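Local coordinates for protein N-acetyltransferase (Staphylococcus aureus subsp. aureus, PDB 4M85) that probably transfers an acetyl group from acetyl-CoA to an amine of its substrate, as many enzymes of the GNAT fold do, at residues A[78-81]-A[82-86]; A[44-47]-A[48-52]. All blocks are in the same frame, centred on the assembly; numbering follows the deposited sequence.

In the fold
Both contacts are local turns at helix ends in a GNAT-fold acetyltransferase, and they lie in series along the chain. Contact 2 (44-47 with 48-52) is the place where helix 37-49 runs out; strands 60-65 and 68-77 follow, and contact 1 (78-81 with 82-86) opens helix 81-86 directly after the second of them. Their centres are about 14 Å apart, and each is about 13 Å from the centre of the chain. They meet where CD1 of Y84 packs on the backbone O of T52 at 3.5 Å. Just beyond T52, R54 makes salt bridges to E81 and E85 of contact 1 and Y53 hydrogen-bonds E85; Y53 also touches S47, so this loop ties the two turns together.

Contact 1: A[78-81]-A[82-86]; sequences GENE and LKYEK
N80 lays its CB over one face of the Y84 ring, 3.9 Å from the ring centroid, in a CH-pi contact across the first turn of helix 81-86. The backbone O of N80 is over a face of the same ring, offset toward its rim, while the asparagine amide plane stands almost perpendicular to the ring, 88° away. Y84 reaches this place because its CG is anti to its own carbonyl carbon (chi1 -61°), which swings the ring back toward the start of the helix.

N80 holds the N-cap position, yet its side chain makes no capping bond; it runs alongside K83 instead, with ND2 3.6 Å from NZ. Two waters serve early amides of the helix: one joins the O of G78 to the N of L82, the other the O of E79 to the N of K83. The regular bonding then starts, with Y84 N donating to N80 O at 2.9 Å, followed by E85 N to E81 O at 3.0 Å.

E81 and E85, one turn apart, suit a buried place because other groups meet their charge. R54 makes salt bridges to both. CG of E81 lies anti to the backbone N (chi1 -176°) and the chain runs on extended, carrying the carboxylate to the backbone N atoms of E108 and A109. E85 bends at chi2 and is held by Y53, T102 and the N of L104. The turn directly follows strand 68-77, with G78 bonded through its backbone to E113 just before strand 114-121, and the Y84 ring meets those of Y76, on strand 68-77, and H59, just ahead of strand 60-65.

Contact 2: A[44-47]-A[48-52]; sequences IEKS and CVDAT
The carbonyl O of K46 takes two backbone N-H groups at the frayed C-terminal end of helix 37-49. D50 N reaches it at 2.8 Å and nearly straight, with an N-H...O angle of 165°, as in an ordinary alpha-helical turn. V49 N comes to the same oxygen at 3.2 Å from above the carbonyl plane, the i to i+3 bond of a 3-10-type turn.

The preceding turn is already slackening. C48 N bonds E45 O at 3.2 Å, again from above the carbonyl plane, and keeps only a weak bond to I44 O. That carbonyl also faces the hydroxyl of S47, whose OG sits between its own backbone N and carbonyl carbon (chi1 80°) and is thereby turned back along the helix. A small hydroxyl suits this buried position: OG also hydrogen-bonds T55 in the following loop, while Y53, W88 and L91 pack round the serine.

C48 puts a compact, weakly polar thiol side chain against R13, at the start of helix 13-26, and a backbone hydrogen bond with Y57 fastens the turn to the next part of the chain. K46 and D50 are one turn apart and of opposite charge, but form no salt bridge with each other. The lysine chain extends beyond CG and carries NZ to D42, one turn back, and to the carbonyl O of D92. The aspartate meets the aliphatic part of the lysine instead, its OD2 lying 3.4 Å from K46 CG.

Contact 1: A[78-81]-A[82-86]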
loop_
_atom_site.group_PDB
_atom_site.type_symbol
_atom_site.label_atom_id
_atom_site.label_comp_id
_atom_site.label_asym_id
_atom_site.label_seq_id
_atom_site.Cartn_x
_atom_site.Cartn_y
_atom_site.Cartn_z
ATOM N N GLY A 78 -9.085 -9.155 -1.430
ATOM C CA GLY A 78 -9.225 -8.960 -2.866
ATOM C C GLY A 78 -10.682 -8.870 -3.319
ATOM O O GLY A 78 -11.009 -8.163 -4.271
ATOM N N GLU A 79 -11.581 -9.543 -2.610
ATOM C CA GLU A 79 -12.966 -9.542 -3.054
ATOM C C GLU A 79 -13.634 -8.187 -2.853
ATOM O O GLU A 79 -14.510 -7.828 -3.609
ATOM C CB GLU A 79 -13.768 -10.684 -2.439
ATOM C CG GLU A 79 -14.051 -10.623 -0.953
ATOM C CD GLU A 79 -15.006 -11.728 -0.528
ATOM O OE1 GLU A 79 -15.623 -12.354 -1.424
ATOM O OE2 GLU A 79 -15.139 -11.980 0.688
ATOM N N ASN A 80 -13.184 -7.409 -1.881
ATOM C CA ASN A 80 -13.716 -6.068 -1.684
ATOM C C ASN A 80 -12.862 -4.938 -2.293
ATOM O O ASN A 80 -13.108 -3.761 -2.015
ATOM C CB ASN A 80 -13.930 -5.839 -0.196
ATOM C CG ASN A 80 -15.119 -6.624 0.363
ATOM O OD1 ASN A 80 -16.004 -7.046 -0.361
ATOM N ND2 ASN A 80 -15.139 -6.806 1.668
ATOM N N GLU A 81 -11.895 -5.280 -3.143
ATOM C CA GLU A 81 -10.912 -4.303 -3.650
ATOM C C GLU A 81 -11.559 -3.083 -4.308
ATOM O O GLU A 81 -11.238 -1.946 -3.969
ATOM C CB GLU A 81 -9.957 -4.939 -4.675
ATOM C CG GLU A 81 -8.865 -3.993 -5.150
ATOM C CD GLU A 81 -7.975 -4.561 -6.254
ATOM O OE1 GLU A 81 -8.027 -5.777 -6.561
ATOM O OE2 GLU A 81 -7.201 -3.777 -6.835
ATOM N N LEU A 82 -12.423 -3.334 -5.288
ATOM C CA LEU A 82 -13.071 -2.256 -6.032
ATOM C C LEU A 82 -14.063 -1.474 -5.145
ATOM O O LEU A 82 -14.284 -0.301 -5.378
ATOM C CB LEU A 82 -13.740 -2.801 -7.301
ATOM C CG LEU A 82 -12.804 -3.366 -8.382
ATOM C CD1 LEU A 82 -13.575 -3.563 -9.682
ATOM C CD2 LEU A 82 -11.611 -2.462 -8.630
ATOM N N LYS A 83 -14.616 -2.102 -4.105
ATOM C CA LYS A 83 -15.459 -1.377 -3.156
ATOM C C LYS A 83 -14.642 -0.399 -2.315
ATOM O O LYS A 83 -15.067 0.743 -2.057
ATOM C CB LYS A 83 -16.196 -2.334 -2.241
ATOM C CG LYS A 83 -17.145 -1.621 -1.296
ATOM C CD LYS A 83 -17.783 -2.587 -0.317
ATOM C CE LYS A 83 -17.126 -2.530 1.049
ATOM N NZ LYS A 83 -17.173 -3.840 1.751
ATOM N N TYR A 84 -13.461 -0.837 -1.883
ATOM C CA TYR A 84 -12.527 0.077 -1.209
ATOM C C TYR A 84 -12.140 1.273 -2.102
ATOM O O TYR A 84 -12.146 2.437 -1.655
ATOM C CB TYR A 84 -11.283 -0.690 -0.730
ATOM C CG TYR A 84 -11.589 -1.797 0.265
ATOM C CD1 TYR A 84 -12.552 -1.629 1.244
ATOM C CD2 TYR A 84 -10.912 -3.014 0.212
ATOM C CE1 TYR A 84 -12.827 -2.628 2.156
ATOM C CE2 TYR A 84 -11.185 -4.026 1.117
ATOM C CZ TYR A 84 -12.139 -3.827 2.083
ATOM O OH TYR A 84 -12.436 -4.837 2.988
ATOM N N GLU A 85 -11.800 0.979 -3.349
ATOM C CA GLU A 85 -11.403 2.004 -4.326
ATOM C C GLU A 85 -12.489 3.060 -4.551
ATOM O O GLU A 85 -12.212 4.236 -4.644
ATOM C CB GLU A 85 -11.055 1.333 -5.666
ATOM C CG GLU A 85 -10.750 2.291 -6.820
ATOM C CD GLU A 85 -9.538 3.163 -6.556
ATOM O OE1 GLU A 85 -8.796 2.858 -5.608
ATOM O OE2 GLU A 85 -9.336 4.150 -7.301
ATOM N N LYS A 86 -13.736 2.610 -4.667
ATOM C CA LYS A 86 -14.869 3.520 -4.889
ATOM C C LYS A 86 -15.054 4.478 -3.719
ATOM O O LYS A 86 -15.521 5.606 -3.897
ATOM C CB LYS A 86 -16.140 2.712 -5.147
ATOM C CG LYS A 86 -17.312 3.518 -5.656
ATOM C CD LYS A 86 -18.403 2.575 -6.142
ATOM C CE LYS A 86 -19.705 3.295 -6.492
ATOM N NZ LYS A 86 -19.469 4.439 -7.415
HETATM O O HOH W 1 -12.692 -6.355 -6.232
HETATM O O HOH W 2 -15.456 -5.169 -4.545
#

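Contact 2: A[44-47]-A[48-52]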
loop_
_atom_site.group_PDB
_atom_site.type_symbol
_atom_site.label_atom_id
_atom_site.label_comp_id
_atom_site.label_asym_id
_atom_site.label_seq_id
_atom_site.Cartn_x
_atom_site.Cartn_y
_atom_site.Cartn_z
ATOM N N ILE A 44 -4.884 11.815 0.293
ATOM C CA ILE A 44 -4.492 10.489 0.781
ATOM C C ILE A 44 -4.681 10.432 2.285
ATOM O O ILE A 44 -5.160 9.440 2.803
ATOM C CB ILE A 44 -3.022 10.123 0.400
ATOM C CG1 ILE A 44 -2.842 10.051 -1.108
ATOM C CG2 ILE A 44 -2.595 8.789 0.963
ATOM C CD1 ILE A 44 -1.419 10.351 -1.573
ATOM N N GLU A 45 -4.317 11.503 2.984
ATOM C CA GLU A 45 -4.505 11.600 4.409
ATOM C C GLU A 45 -5.975 11.360 4.769
ATOM O O GLU A 45 -6.287 10.626 5.700
ATOM C CB GLU A 45 -4.109 12.987 4.919
ATOM C CG GLU A 45 -2.617 13.310 4.876
ATOM C CD GLU A 45 -2.341 14.800 4.988
ATOM O OE1 GLU A 45 -3.279 15.540 5.320
ATOM O OE2 GLU A 45 -1.191 15.252 4.723
ATOM N N LYS A 46 -6.872 11.995 4.028
ATOM C CA LYS A 46 -8.297 11.822 4.301
ATOM C C LYS A 46 -8.733 10.400 3.980
ATOM O O LYS A 46 -9.604 9.860 4.667
ATOM C CB LYS A 46 -9.129 12.832 3.490
ATOM C CG LYS A 46 -9.073 14.241 4.038
ATOM C CD LYS A 46 -9.630 15.252 3.036
ATOM C CE LYS A 46 -9.869 16.605 3.688
ATOM N NZ LYS A 46 -9.831 17.695 2.682
ATOM N N SER A 47 -8.129 9.813 2.931
ATOM C CA SER A 47 -8.414 8.438 2.510
ATOM C C SER A 47 -8.151 7.420 3.630
ATOM O O SER A 47 -8.712 6.322 3.597
ATOM C CB SER A 47 -7.635 8.045 1.256
ATOM O OG SER A 47 -6.275 7.678 1.495
ATOM N N CYS A 48 -7.295 7.794 4.582
ATOM C CA CYS A 48 -6.876 6.910 5.678
ATOM C C CYS A 48 -7.880 6.861 6.817
ATOM O O CYS A 48 -7.879 5.878 7.535
ATOM C CB CYS A 48 -5.508 7.351 6.259
ATOM S SG CYS A 48 -4.077 7.172 5.154
ATOM N N VAL A 49 -8.711 7.903 6.991
ATOM C CA VAL A 49 -9.616 8.012 8.147
ATOM C C VAL A 49 -11.086 8.282 7.809
ATOM O O VAL A 49 -11.945 7.798 8.509
ATOM C CB VAL A 49 -9.138 9.067 9.210
ATOM C CG1 VAL A 49 -7.881 8.603 9.920
ATOM C CG2 VAL A 49 -8.926 10.445 8.619
ATOM N N ASP A 50 -11.387 8.979 6.707
ATOM C CA ASP A 50 -12.736 9.504 6.488
ATOM C C ASP A 50 -13.691 8.541 5.782
ATOM O O ASP A 50 -14.911 8.755 5.774
ATOM C CB ASP A 50 -12.647 10.852 5.734
ATOM C CG ASP A 50 -12.000 11.937 6.584
ATOM O OD1 ASP A 50 -12.003 11.775 7.821
ATOM O OD2 ASP A 50 -11.498 12.947 6.055
ATOM N N ALA A 51 -13.141 7.476 5.210
ATOM C CA ALA A 51 -13.917 6.457 4.534
ATOM C C ALA A 51 -12.997 5.253 4.401
ATOM O O ALA A 51 -11.789 5.391 4.557
ATOM C CB ALA A 51 -14.355 6.947 3.164
ATOM N N THR A 52 -13.543 4.100 4.064
ATOM C CA THR A 52 -12.739 2.889 3.967
ATOM C C THR A 52 -12.212 2.675 2.563
ATOM O O THR A 52 -12.679 1.795 1.820
ATOM C CB THR A 52 -13.500 1.666 4.506
ATOM O OG1 THR A 52 -14.040 2.018 5.774
ATOM C CG2 THR A 52 -12.570 0.469 4.715
#